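Local coordinates for hypothetical protein (Exiguobacterium sibiricum, PDB 2HKV) that is of unknown function but, as a putative member of the DinB family, folds into a helical bundle that holds a nickel ion, at residues D31-I37 with Y135-Y141; W5-D10 with Y93-M98; E55-I60 with M69-Y73; Y44-V48 with V77-L82. All blocks are in the same frame, centred on the assembly; numbering follows the deposited sequence.

Contact 1 (D31-I37 with Y135-Y141); sequences DWDKRPI and YLNLLGY
Pro36 lies over one face of the Tyr135 ring, where the loop between helices 4-26 and 43-61 meets the C-terminal end of helix 114-138, the last long helix of this DinB-type bundle. The evidence for a CH-pi contact is that Pro36 CD stands 4.0 Å from the ring centroid of Tyr135 and 17° off the ring normal. Tyr135 CG lies anti to the carbonyl carbon (chi1 -81°), which carries the ring to the proline; its hydroxyl is bonded to Arg41 O. Ile37 meets the same ring obliquely, its CG1 3.7 Å from Tyr135 CE1. Leu138 also touches the proline, its CD1 3.6 Å from Pro36 CB, and Leu139 CD2 lies 3.5 Å from Lys34 CD. A Schellman motif ends the helix, with Gly140 at positive phi as the C-prime residue and Tyr141 N bonded to Leu136 O. Beyond it Tyr141 and Asp31 approach from opposite directions, carboxylate and ring planes 56° apart. Tyr141 OH, also hydrogen-bonded to Gln28 N, is modelled 2.4 Å from Asp31 OD2, a very short separation to be read with caution. The other carboxylate oxygen, Asp31 OD1, takes a 3.0 Å salt bridge from Lys34 NZ.

Contact 2 (W5-D10 with Y93-M98); sequences WQQALD and YQDRLM
Helix segments 5-10 and 93-98 run antiparallel, 169° between their N-to-C directions, with axes 10.6 Å apart at closest approach. Gln6 lies opposite Leu97 and Asp10 opposite Gln94. Knob-into-hole packing joins helices 4-26 and 82-98 of the DinB-type bundle here, Leu97 sitting among Trp5, Gln6, Leu9 and Asp10. With CG anti to the backbone N (chi1 178°), it splays its methyls over different parts of that hole: CD1 lies 3.7 Å from Leu9 CD1 and meets CZ3 of Trp5 in its modelled conformer, whereas CD2 rests 3.9 Å from Asp10 CB. Leu9 CD2 comes within 3.6 Å of Tyr93 OH, whose hydrogen bond goes to Leu118 O on helix 114-138. Met98, a selenomethionine, carries its CE across the Asp10 side chain, 4.1 Å from Asp10 CB. Gln6 NE2 reaches Leu97 O at 3.2 Å, a weak bond bent to 126°, while its OE1 accepts from Thr3 N. An alanine at Gln6 would remove both amide links and would probably open a gap beside Leu97, leaving the carbonyl of Leu97 without this donor. The mix implies an interface held chiefly by the fit of Leu97 into its hole, with one weak side-chain to carbonyl bond as a modest addition.

Contact 3 (E55-I60 with M69-Y73); sequences EADLRI and MAQFY
Ala56 CB meets the side chains of Met69, Phe72 and Tyr73 where helix 66-73 packs antiparallel on helix 43-61 of the DinB-type bundle, the two short segments lying at 170° with axes 11.3 Å apart. The nearest approach is Phe72 CE2, 3.6 Å from Ala56 CB. Met69, a selenomethionine bent at chi2 and chi3, folds its CE back to 3.8 Å from Ala56 CB, and its selenium touches both Arg59 CB and Ile60 CG1. Tyr73 extends its hydroxyl to Ile60 CD1. Arg59 crosses Phe72 at about a right angle, with guanidinium and ring planes 29° apart, and Glu55 OE2 lies at the ring's edge, 3.7 Å from Phe72 CE1. Holding this shell in place, NE and NH2 of Arg59 both donate to Glu55 OE2, the NE bond using the anti lone pair of that oxygen. Glu55 OE1 forms a salt bridge with Arg85 of helix 82-98. A leucine in place of Glu55 would probably leave Arg59 and Arg85 without their shared counter-charge and set the Arg59 guanidinium free to turn beside Phe72. Asp57 holds His124, a nickel ligand, through OD2. Asp57 OD1 accepts a 2.7 Å bond from a water that makes a weak, 3.4 Å link to Tyr73 OH.

Contact 4 (Y44-V48 with V77-L82); sequences YEVAV and VLPEQL
Leu82 packs against Ala47 and Val48 at the apolar centre, where helix 43-61 of the DinB-type bundle meets the loop leading into helix 82-98. Its two methyls divide the work: Leu82 CD1 lies 3.8 Å from Ala47 CB, and Leu82 CD2 lies 3.9 Å from Val48 CG2, the leucine and valine crossing at about a right angle. Next to them Val48 and Val77 slide past each other in opposite directions, Val48 CG1 standing 4.1 Å from Val77 CB. Further out, Pro79 approaches the Tyr44 ring obliquely, with CD at 3.9 Å from Tyr44 CE1. Tyr44 carries CG anti to its own nitrogen (chi1 164°), which extends the ring across to the loop and lets Val48 CG2 sit over one of its faces. At the polar edge Tyr44 OH donates to Val77 O, and that oxygen lies near the ring plane. The modelled separation is very short, so the length deserves caution. The loop also braces itself, Leu78 N donating to Gln81 OE1 at 3.0 Å with an N-H...O angle of 153°. Trp32, from the loop after helix 4-26, touches Tyr44, Ala47 and Leu82, while Val46 touches Gln131 and Tyr135 of helix 114-138.

In the fold
All four contacts are partly buried, and they divide by place. Contacts 1 and 2 lie on opposite sides of the chain's centre, 32 Å apart between centres, and both reach the second subunit; contacts 3 and 4 lie nearer the middle, and no other chain touches their segments. Contacts 3 and 4 share helix 43-61. Contacts 2 and 3 pair antiparallel helices, one with a single weak bond across it, the other flanked by a salt bridge; 1 and 4 fasten loops to helices, with tyrosine hydroxyl links too short to trust in length. Trp32 and Arg35 join contact 1 to contact 4, and Leu58 joins contact 2 to contact 3. Contact 3 comes closest to the nickel, the side chain of Tyr73 being about 8 Å from it.

Contact 1 (D31-I37 with Y135-Y141)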
# COMPACT_ATOMS: atom_id res chain seq x y z
N ASP A 31 -15.93 -6.58 -18.03
CA ASP A 31 -14.85 -5.65 -17.69
C ASP A 31 -13.45 -6.25 -17.55
O ASP A 31 -12.45 -5.51 -17.40
CB ASP A 31 -15.23 -4.91 -16.38
CG ASP A 31 -16.39 -3.94 -16.58
OD1 ASP A 31 -16.57 -3.43 -17.73
OD2 ASP A 31 -17.11 -3.66 -15.61
N TRP A 32 -13.36 -7.58 -17.58
CA TRP A 32 -12.10 -8.25 -17.27
C TRP A 32 -10.97 -7.88 -18.22
O TRP A 32 -9.83 -7.75 -17.80
CB TRP A 32 -12.28 -9.77 -17.28
CG TRP A 32 -13.08 -10.29 -16.13
CD1 TRP A 32 -14.36 -10.82 -16.18
CD2 TRP A 32 -12.67 -10.40 -14.78
NE1 TRP A 32 -14.75 -11.23 -14.94
CE2 TRP A 32 -13.74 -10.96 -14.05
CE3 TRP A 32 -11.51 -10.07 -14.10
CZ2 TRP A 32 -13.67 -11.23 -12.69
CZ3 TRP A 32 -11.44 -10.31 -12.73
CH2 TRP A 32 -12.52 -10.89 -12.05
N ASP A 33 -11.25 -7.71 -19.50
CA ASP A 33 -10.18 -7.34 -20.43
C ASP A 33 -9.99 -5.85 -20.63
O ASP A 33 -9.12 -5.43 -21.41
CB ASP A 33 -10.40 -8.01 -21.80
CG ASP A 33 -10.17 -9.50 -21.74
OD1 ASP A 33 -9.16 -9.91 -21.11
OD2 ASP A 33 -11.01 -10.26 -22.29
N LYS A 34 -10.82 -5.04 -19.98
CA LYS A 34 -10.67 -3.60 -20.05
C LYS A 34 -9.32 -3.15 -19.46
O LYS A 34 -8.83 -3.72 -18.45
CB LYS A 34 -11.85 -2.90 -19.33
CG LYS A 34 -13.19 -2.96 -20.06
CD LYS A 34 -13.82 -1.53 -20.21
CE LYS A 34 -15.25 -1.48 -20.81
NZ LYS A 34 -16.17 -2.69 -20.58
N ARG A 35 -8.73 -2.14 -20.09
CA ARG A 35 -7.49 -1.51 -19.62
C ARG A 35 -7.75 -0.02 -19.46
O ARG A 35 -7.54 0.74 -20.39
CB ARG A 35 -6.34 -1.69 -20.63
CG ARG A 35 -6.10 -3.14 -20.99
CD ARG A 35 -4.97 -3.33 -22.04
NE ARG A 35 -4.22 -4.56 -21.74
CZ ARG A 35 -4.68 -5.80 -21.95
NH1 ARG A 35 -5.89 -6.01 -22.48
NH2 ARG A 35 -3.92 -6.84 -21.61
N PRO A 36 -8.25 0.39 -18.28
CA PRO A 36 -8.60 1.79 -18.04
C PRO A 36 -7.40 2.74 -18.11
O PRO A 36 -7.60 3.91 -18.33
CB PRO A 36 -9.18 1.76 -16.60
CG PRO A 36 -9.48 0.34 -16.29
CD PRO A 36 -8.50 -0.46 -17.11
N ILE A 37 -6.19 2.26 -17.85
CA ILE A 37 -4.98 3.07 -18.01
C ILE A 37 -4.15 2.50 -19.17
O ILE A 37 -3.47 1.49 -19.01
CB ILE A 37 -4.12 3.07 -16.72
CG1 ILE A 37 -5.00 3.38 -15.50
CG2 ILE A 37 -2.97 4.06 -16.84
CD1 ILE A 37 -4.21 3.76 -14.27
N TYR A 135 -9.06 1.44 -11.06
CA TYR A 135 -9.60 0.91 -12.29
C TYR A 135 -11.12 0.83 -12.24
O TYR A 135 -11.80 1.22 -13.19
CB TYR A 135 -9.12 -0.50 -12.56
CG TYR A 135 -7.74 -0.66 -13.15
CD1 TYR A 135 -6.81 0.37 -13.14
CD2 TYR A 135 -7.36 -1.87 -13.72
CE1 TYR A 135 -5.53 0.20 -13.64
CE2 TYR A 135 -6.10 -2.04 -14.26
CZ TYR A 135 -5.19 -1.01 -14.23
OH TYR A 135 -3.94 -1.20 -14.76
N LEU A 136 -11.65 0.25 -11.15
CA LEU A 136 -13.09 0.05 -11.06
C LEU A 136 -13.78 1.42 -10.99
O LEU A 136 -14.76 1.63 -11.65
CB LEU A 136 -13.46 -0.85 -9.86
CG LEU A 136 -13.02 -2.32 -9.97
CD1 LEU A 136 -13.61 -3.15 -8.78
CD2 LEU A 136 -13.28 -3.00 -11.29
N ASN A 137 -13.21 2.36 -10.26
CA ASN A 137 -13.76 3.72 -10.23
C ASN A 137 -13.66 4.45 -11.58
O ASN A 137 -14.58 5.18 -11.97
CB ASN A 137 -13.08 4.54 -9.14
CG ASN A 137 -13.62 4.22 -7.75
OD1 ASN A 137 -14.79 3.87 -7.58
ND2 ASN A 137 -12.75 4.34 -6.76
N LEU A 138 -12.57 4.24 -12.31
CA LEU A 138 -12.47 4.70 -13.71
C LEU A 138 -13.61 4.13 -14.58
O LEU A 138 -14.08 4.77 -15.51
CB LEU A 138 -11.15 4.29 -14.34
CG LEU A 138 -9.95 5.21 -13.99
CD1 LEU A 138 -8.60 4.56 -14.35
CD2 LEU A 138 -10.07 6.50 -14.68
N LEU A 139 -14.06 2.92 -14.24
CA LEU A 139 -15.12 2.25 -14.98
C LEU A 139 -16.51 2.59 -14.43
O LEU A 139 -17.48 1.95 -14.80
CB LEU A 139 -14.86 0.74 -15.00
CG LEU A 139 -13.65 0.27 -15.83
CD1 LEU A 139 -13.28 -1.22 -15.55
CD2 LEU A 139 -13.87 0.49 -17.33
N GLY A 140 -16.62 3.58 -13.55
CA GLY A 140 -17.94 4.03 -13.06
C GLY A 140 -18.54 3.22 -11.93
O GLY A 140 -19.71 3.37 -11.64
N TYR A 141 -17.77 2.41 -11.23
CA TYR A 141 -18.34 1.60 -10.17
C TYR A 141 -18.61 2.42 -8.88
O TYR A 141 -19.35 1.97 -8.00
CB TYR A 141 -17.40 0.46 -9.79
CG TYR A 141 -17.34 -0.72 -10.73
CD1 TYR A 141 -16.96 -0.59 -12.06
CD2 TYR A 141 -17.60 -2.01 -10.26
CE1 TYR A 141 -16.89 -1.70 -12.92
CE2 TYR A 141 -17.51 -3.12 -11.09
CZ TYR A 141 -17.15 -2.96 -12.42
OH TYR A 141 -17.06 -4.07 -13.23

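Contact 2 (W5-D10 with Y93-M98)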
# COMPACT_ATOMS: atom_id res chain seq x y z
N TRP A 5 4.11 -7.39 16.24
CA TRP A 5 4.22 -7.18 14.79
C TRP A 5 3.46 -8.26 14.01
O TRP A 5 2.85 -7.97 13.00
CB TRP A 5 5.68 -7.08 14.31
CG TRP A 5 6.50 -8.35 14.38
CD1 TRP A 5 7.30 -8.76 15.41
CD2 TRP A 5 6.64 -9.32 13.36
NE1 TRP A 5 7.89 -9.98 15.11
CE2 TRP A 5 7.52 -10.32 13.84
CE3 TRP A 5 6.09 -9.46 12.07
CZ2 TRP A 5 7.87 -11.45 13.06
CZ3 TRP A 5 6.43 -10.56 11.32
CH2 TRP A 5 7.32 -11.54 11.81
N GLN A 6 3.50 -9.53 14.46
CA GLN A 6 2.72 -10.57 13.78
C GLN A 6 1.23 -10.30 13.87
O GLN A 6 0.49 -10.51 12.88
CB GLN A 6 2.99 -11.94 14.37
CG GLN A 6 4.42 -12.47 14.04
CD GLN A 6 4.93 -13.60 14.93
OE1 GLN A 6 4.58 -13.75 16.08
NE2 GLN A 6 5.84 -14.36 14.36
N GLN A 7 0.79 -9.83 15.04
CA GLN A 7 -0.61 -9.43 15.24
C GLN A 7 -1.01 -8.32 14.28
O GLN A 7 -2.09 -8.35 13.68
CB GLN A 7 -0.79 -8.95 16.67
CG GLN A 7 -2.15 -8.41 16.95
CD GLN A 7 -2.34 -7.94 18.43
OE1 GLN A 7 -1.51 -7.22 19.04
NE2 GLN A 7 -3.45 -8.38 19.02
N ALA A 8 -0.12 -7.34 14.12
CA ALA A 8 -0.35 -6.17 13.26
C ALA A 8 -0.46 -6.59 11.80
O ALA A 8 -1.37 -6.18 11.07
CB ALA A 8 0.75 -5.25 13.40
N LEU A 9 0.47 -7.44 11.39
CA LEU A 9 0.41 -7.95 10.03
C LEU A 9 -0.85 -8.78 9.77
O LEU A 9 -1.45 -8.60 8.73
CB LEU A 9 1.68 -8.69 9.62
CG LEU A 9 2.92 -7.88 9.27
CD1 LEU A 9 4.19 -8.77 9.18
CD2 LEU A 9 2.67 -7.02 8.02
N ASP A 10 -1.19 -9.69 10.68
CA ASP A 10 -2.39 -10.51 10.51
C ASP A 10 -3.63 -9.59 10.37
O ASP A 10 -4.50 -9.79 9.52
CB ASP A 10 -2.52 -11.48 11.67
CG ASP A 10 -3.66 -12.45 11.51
OD1 ASP A 10 -3.63 -13.20 10.53
OD2 ASP A 10 -4.59 -12.44 12.34
N TYR A 93 0.69 -17.15 3.30
CA TYR A 93 1.25 -16.02 4.02
C TYR A 93 1.08 -16.21 5.54
O TYR A 93 2.00 -15.98 6.31
CB TYR A 93 0.61 -14.72 3.54
CG TYR A 93 1.17 -13.42 4.17
CD1 TYR A 93 0.63 -12.89 5.35
CD2 TYR A 93 2.24 -12.74 3.58
CE1 TYR A 93 1.13 -11.72 5.90
CE2 TYR A 93 2.74 -11.56 4.14
CZ TYR A 93 2.19 -11.07 5.31
OH TYR A 93 2.70 -9.93 5.87
N GLN A 94 -0.11 -16.58 5.96
CA GLN A 94 -0.37 -16.73 7.40
C GLN A 94 0.53 -17.78 8.00
O GLN A 94 1.02 -17.63 9.13
CB GLN A 94 -1.81 -17.10 7.67
CG GLN A 94 -2.78 -15.99 7.44
CD GLN A 94 -4.19 -16.44 7.71
OE1 GLN A 94 -4.96 -16.73 6.78
NE2 GLN A 94 -4.51 -16.57 8.98
N ASP A 95 0.78 -18.85 7.26
CA ASP A 95 1.64 -19.89 7.79
C ASP A 95 3.08 -19.42 7.94
O ASP A 95 3.75 -19.74 8.92
CB ASP A 95 1.61 -21.08 6.86
CG ASP A 95 0.23 -21.76 6.79
OD1 ASP A 95 -0.68 -21.41 7.61
OD2 ASP A 95 0.07 -22.65 5.91
N ARG A 96 3.58 -18.66 6.96
CA ARG A 96 4.93 -18.09 7.03
C ARG A 96 5.01 -17.01 8.14
O ARG A 96 6.04 -16.83 8.83
CB ARG A 96 5.36 -17.53 5.67
CG ARG A 96 5.52 -18.60 4.56
CD ARG A 96 5.78 -19.98 5.10
NE ARG A 96 5.82 -21.03 4.09
CZ ARG A 96 4.78 -21.59 3.48
NH1 ARG A 96 3.54 -21.18 3.68
NH2 ARG A 96 5.00 -22.57 2.61
N LEU A 97 3.91 -16.31 8.30
CA LEU A 97 3.83 -15.22 9.25
C LEU A 97 4.14 -15.74 10.63
O LEU A 97 4.89 -15.13 11.35
CB LEU A 97 2.46 -14.57 9.20
CG LEU A 97 2.15 -13.41 10.17
CD1 LEU A 97 3.17 -12.27 9.98
CD2 LEU A 97 0.73 -12.90 9.97
N MSE A 98 3.60 -16.90 10.95
CA MSE A 98 3.70 -17.44 12.28
C MSE A 98 4.94 -18.29 12.49
O MSE A 98 5.46 -18.36 13.58
CB MSE A 98 2.45 -18.24 12.59
CG MSE A 98 1.19 -17.41 12.40
SE MSE A 98 1.09 -15.80 13.58
CE MSE A 98 -0.49 -14.83 12.73

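Contact 3 (E55-I60 with M69-Y73)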
# COMPACT_ATOMS: atom_id res chain seq x y z
N GLU A 55 1.95 -15.07 -1.93
CA GLU A 55 2.74 -16.31 -1.98
C GLU A 55 3.98 -16.11 -2.84
O GLU A 55 5.08 -16.48 -2.45
CB GLU A 55 1.85 -17.46 -2.46
CG GLU A 55 2.54 -18.75 -2.73
CD GLU A 55 1.59 -19.90 -3.01
OE1 GLU A 55 0.35 -19.78 -2.80
OE2 GLU A 55 2.09 -20.96 -3.45
N ALA A 56 3.80 -15.48 -4.01
CA ALA A 56 4.89 -15.20 -4.95
C ALA A 56 6.01 -14.48 -4.23
O ALA A 56 7.16 -14.91 -4.28
CB ALA A 56 4.38 -14.35 -6.22
N ASP A 57 5.68 -13.42 -3.50
CA ASP A 57 6.74 -12.66 -2.89
C ASP A 57 7.49 -13.48 -1.86
O ASP A 57 8.69 -13.31 -1.71
CB ASP A 57 6.22 -11.36 -2.24
CG ASP A 57 5.79 -10.30 -3.26
OD1 ASP A 57 5.65 -10.56 -4.51
OD2 ASP A 57 5.53 -9.13 -2.83
N LEU A 58 6.80 -14.34 -1.13
CA LEU A 58 7.48 -15.10 -0.09
C LEU A 58 8.30 -16.22 -0.68
O LEU A 58 9.33 -16.56 -0.11
CB LEU A 58 6.48 -15.61 0.96
CG LEU A 58 5.87 -14.51 1.87
CD1 LEU A 58 5.05 -15.14 2.94
CD2 LEU A 58 6.92 -13.64 2.48
N ARG A 59 7.87 -16.77 -1.81
CA ARG A 59 8.67 -17.74 -2.56
C ARG A 59 9.95 -17.11 -3.10
O ARG A 59 11.05 -17.70 -3.00
CB ARG A 59 7.83 -18.32 -3.71
CG ARG A 59 6.75 -19.28 -3.24
CD ARG A 59 6.05 -20.09 -4.35
NE ARG A 59 5.09 -21.00 -3.73
CZ ARG A 59 5.34 -22.27 -3.41
NH1 ARG A 59 6.50 -22.83 -3.69
NH2 ARG A 59 4.40 -22.98 -2.79
N ILE A 60 9.80 -15.95 -3.75
CA ILE A 60 10.95 -15.15 -4.14
C ILE A 60 11.91 -14.96 -2.96
O ILE A 60 13.13 -15.05 -3.15
CB ILE A 60 10.50 -13.79 -4.74
CG1 ILE A 60 9.94 -14.01 -6.16
CG2 ILE A 60 11.65 -12.75 -4.72
CD1 ILE A 60 8.88 -12.96 -6.58
N MSE A 69 9.86 -19.31 -10.72
CA MSE A 69 8.88 -18.25 -10.69
C MSE A 69 8.14 -18.15 -12.01
O MSE A 69 6.94 -17.87 -12.01
CB MSE A 69 9.52 -16.88 -10.35
CG MSE A 69 9.99 -16.72 -8.93
SE MSE A 69 8.74 -17.46 -7.56
CE MSE A 69 7.16 -16.34 -7.92
N ALA A 70 8.82 -18.44 -13.12
CA ALA A 70 8.18 -18.39 -14.40
C ALA A 70 7.14 -19.48 -14.43
O ALA A 70 6.08 -19.32 -15.02
CB ALA A 70 9.18 -18.64 -15.53
N GLN A 71 7.48 -20.62 -13.85
CA GLN A 71 6.58 -21.75 -13.83
C GLN A 71 5.38 -21.41 -12.95
O GLN A 71 4.28 -21.82 -13.28
CB GLN A 71 7.30 -22.97 -13.30
CG GLN A 71 6.40 -24.15 -13.09
CD GLN A 71 7.16 -25.41 -12.78
OE1 GLN A 71 8.39 -25.51 -13.02
NE2 GLN A 71 6.42 -26.41 -12.29
N PHE A 72 5.61 -20.60 -11.89
CA PHE A 72 4.60 -20.21 -10.92
C PHE A 72 3.64 -19.24 -11.56
O PHE A 72 2.44 -19.41 -11.45
CB PHE A 72 5.25 -19.52 -9.67
CG PHE A 72 4.25 -19.01 -8.65
CD1 PHE A 72 3.80 -19.82 -7.61
CD2 PHE A 72 3.83 -17.73 -8.71
CE1 PHE A 72 2.88 -19.34 -6.66
CE2 PHE A 72 2.89 -17.22 -7.76
CZ PHE A 72 2.43 -18.03 -6.75
N TYR A 73 4.18 -18.23 -12.22
CA TYR A 73 3.36 -17.23 -12.86
C TYR A 73 2.60 -17.77 -14.03
O TYR A 73 1.56 -17.24 -14.36
CB TYR A 73 4.21 -16.04 -13.30
CG TYR A 73 4.79 -15.23 -12.18
CD1 TYR A 73 3.99 -14.78 -11.13
CD2 TYR A 73 6.14 -14.90 -12.16
CE1 TYR A 73 4.51 -14.02 -10.11
CE2 TYR A 73 6.67 -14.15 -11.11
CZ TYR A 73 5.85 -13.72 -10.10
OH TYR A 73 6.34 -12.95 -9.07
O HOH W 1 4.69 -10.79 -6.97

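Contact 4 (Y44-V48 with V77-L82)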
# COMPACT_ATOMS: atom_id res chain seq x y z
N TYR A 44 -8.31 -7.87 -15.37
CA TYR A 44 -8.10 -9.25 -15.02
C TYR A 44 -6.63 -9.47 -14.63
O TYR A 44 -6.35 -10.19 -13.69
CB TYR A 44 -8.49 -10.19 -16.16
CG TYR A 44 -7.96 -11.60 -16.04
CD1 TYR A 44 -8.53 -12.51 -15.18
CD2 TYR A 44 -6.88 -12.02 -16.82
CE1 TYR A 44 -8.04 -13.79 -15.08
CE2 TYR A 44 -6.39 -13.30 -16.74
CZ TYR A 44 -6.97 -14.19 -15.88
OH TYR A 44 -6.47 -15.48 -15.81
N GLU A 45 -5.70 -8.86 -15.35
CA GLU A 45 -4.29 -9.07 -15.05
C GLU A 45 -3.86 -8.48 -13.68
O GLU A 45 -3.07 -9.08 -12.98
CB GLU A 45 -3.41 -8.51 -16.17
CG GLU A 45 -3.48 -9.28 -17.49
CD GLU A 45 -2.86 -8.51 -18.68
OE1 GLU A 45 -2.48 -7.33 -18.55
OE2 GLU A 45 -2.79 -9.10 -19.80
N VAL A 46 -4.42 -7.32 -13.30
CA VAL A 46 -4.24 -6.79 -11.94
C VAL A 46 -4.76 -7.76 -10.90
O VAL A 46 -4.10 -8.04 -9.91
CB VAL A 46 -4.90 -5.44 -11.75
CG1 VAL A 46 -4.57 -4.85 -10.34
CG2 VAL A 46 -4.35 -4.46 -12.75
N ALA A 47 -5.99 -8.25 -11.13
CA ALA A 47 -6.61 -9.21 -10.24
C ALA A 47 -5.82 -10.48 -10.04
O ALA A 47 -5.72 -10.93 -8.91
CB ALA A 47 -8.07 -9.54 -10.68
N VAL A 48 -5.28 -11.08 -11.10
CA VAL A 48 -4.47 -12.28 -10.94
C VAL A 48 -3.18 -12.00 -10.12
O VAL A 48 -2.78 -12.83 -9.29
CB VAL A 48 -4.09 -12.89 -12.32
CG1 VAL A 48 -3.15 -14.09 -12.16
CG2 VAL A 48 -5.36 -13.29 -13.11
N VAL A 77 -4.85 -18.62 -13.75
CA VAL A 77 -5.91 -18.39 -12.77
C VAL A 77 -7.08 -17.81 -13.51
O VAL A 77 -7.06 -16.65 -13.89
CB VAL A 77 -5.48 -17.48 -11.64
CG1 VAL A 77 -6.58 -17.42 -10.60
CG2 VAL A 77 -4.22 -17.99 -10.99
N LEU A 78 -8.08 -18.64 -13.75
CA LEU A 78 -9.26 -18.20 -14.47
C LEU A 78 -10.13 -17.30 -13.58
O LEU A 78 -10.08 -17.43 -12.35
CB LEU A 78 -10.05 -19.41 -14.97
CG LEU A 78 -9.30 -20.33 -15.94
CD1 LEU A 78 -10.15 -21.58 -16.20
CD2 LEU A 78 -8.97 -19.59 -17.25
N PRO A 79 -10.90 -16.38 -14.18
CA PRO A 79 -11.67 -15.42 -13.39
C PRO A 79 -12.50 -16.03 -12.25
O PRO A 79 -12.60 -15.43 -11.17
CB PRO A 79 -12.57 -14.78 -14.43
CG PRO A 79 -11.78 -14.86 -15.68
CD PRO A 79 -11.08 -16.16 -15.62
N GLU A 80 -13.05 -17.21 -12.47
CA GLU A 80 -13.88 -17.88 -11.46
C GLU A 80 -13.08 -18.52 -10.32
O GLU A 80 -13.64 -18.88 -9.30
CB GLU A 80 -14.80 -18.92 -12.14
CG GLU A 80 -14.08 -20.06 -12.88
CD GLU A 80 -13.89 -19.81 -14.39
OE1 GLU A 80 -13.61 -18.66 -14.83
OE2 GLU A 80 -13.99 -20.82 -15.15
N GLN A 81 -11.76 -18.67 -10.49
CA GLN A 81 -10.92 -19.21 -9.41
C GLN A 81 -10.16 -18.14 -8.62
O GLN A 81 -9.42 -18.46 -7.70
CB GLN A 81 -9.90 -20.18 -10.00
CG GLN A 81 -10.51 -21.32 -10.77
CD GLN A 81 -9.58 -21.87 -11.85
OE1 GLN A 81 -8.67 -21.18 -12.34
NE2 GLN A 81 -9.81 -23.13 -12.23
N LEU A 82 -10.36 -16.88 -8.97
CA LEU A 82 -9.56 -15.78 -8.39
C LEU A 82 -9.70 -15.70 -6.90
O LEU A 82 -8.69 -15.59 -6.20
CB LEU A 82 -9.90 -14.43 -9.05
CG LEU A 82 -9.17 -14.19 -10.36
CD1 LEU A 82 -9.69 -12.94 -11.01
CD2 LEU A 82 -7.68 -14.08 -10.10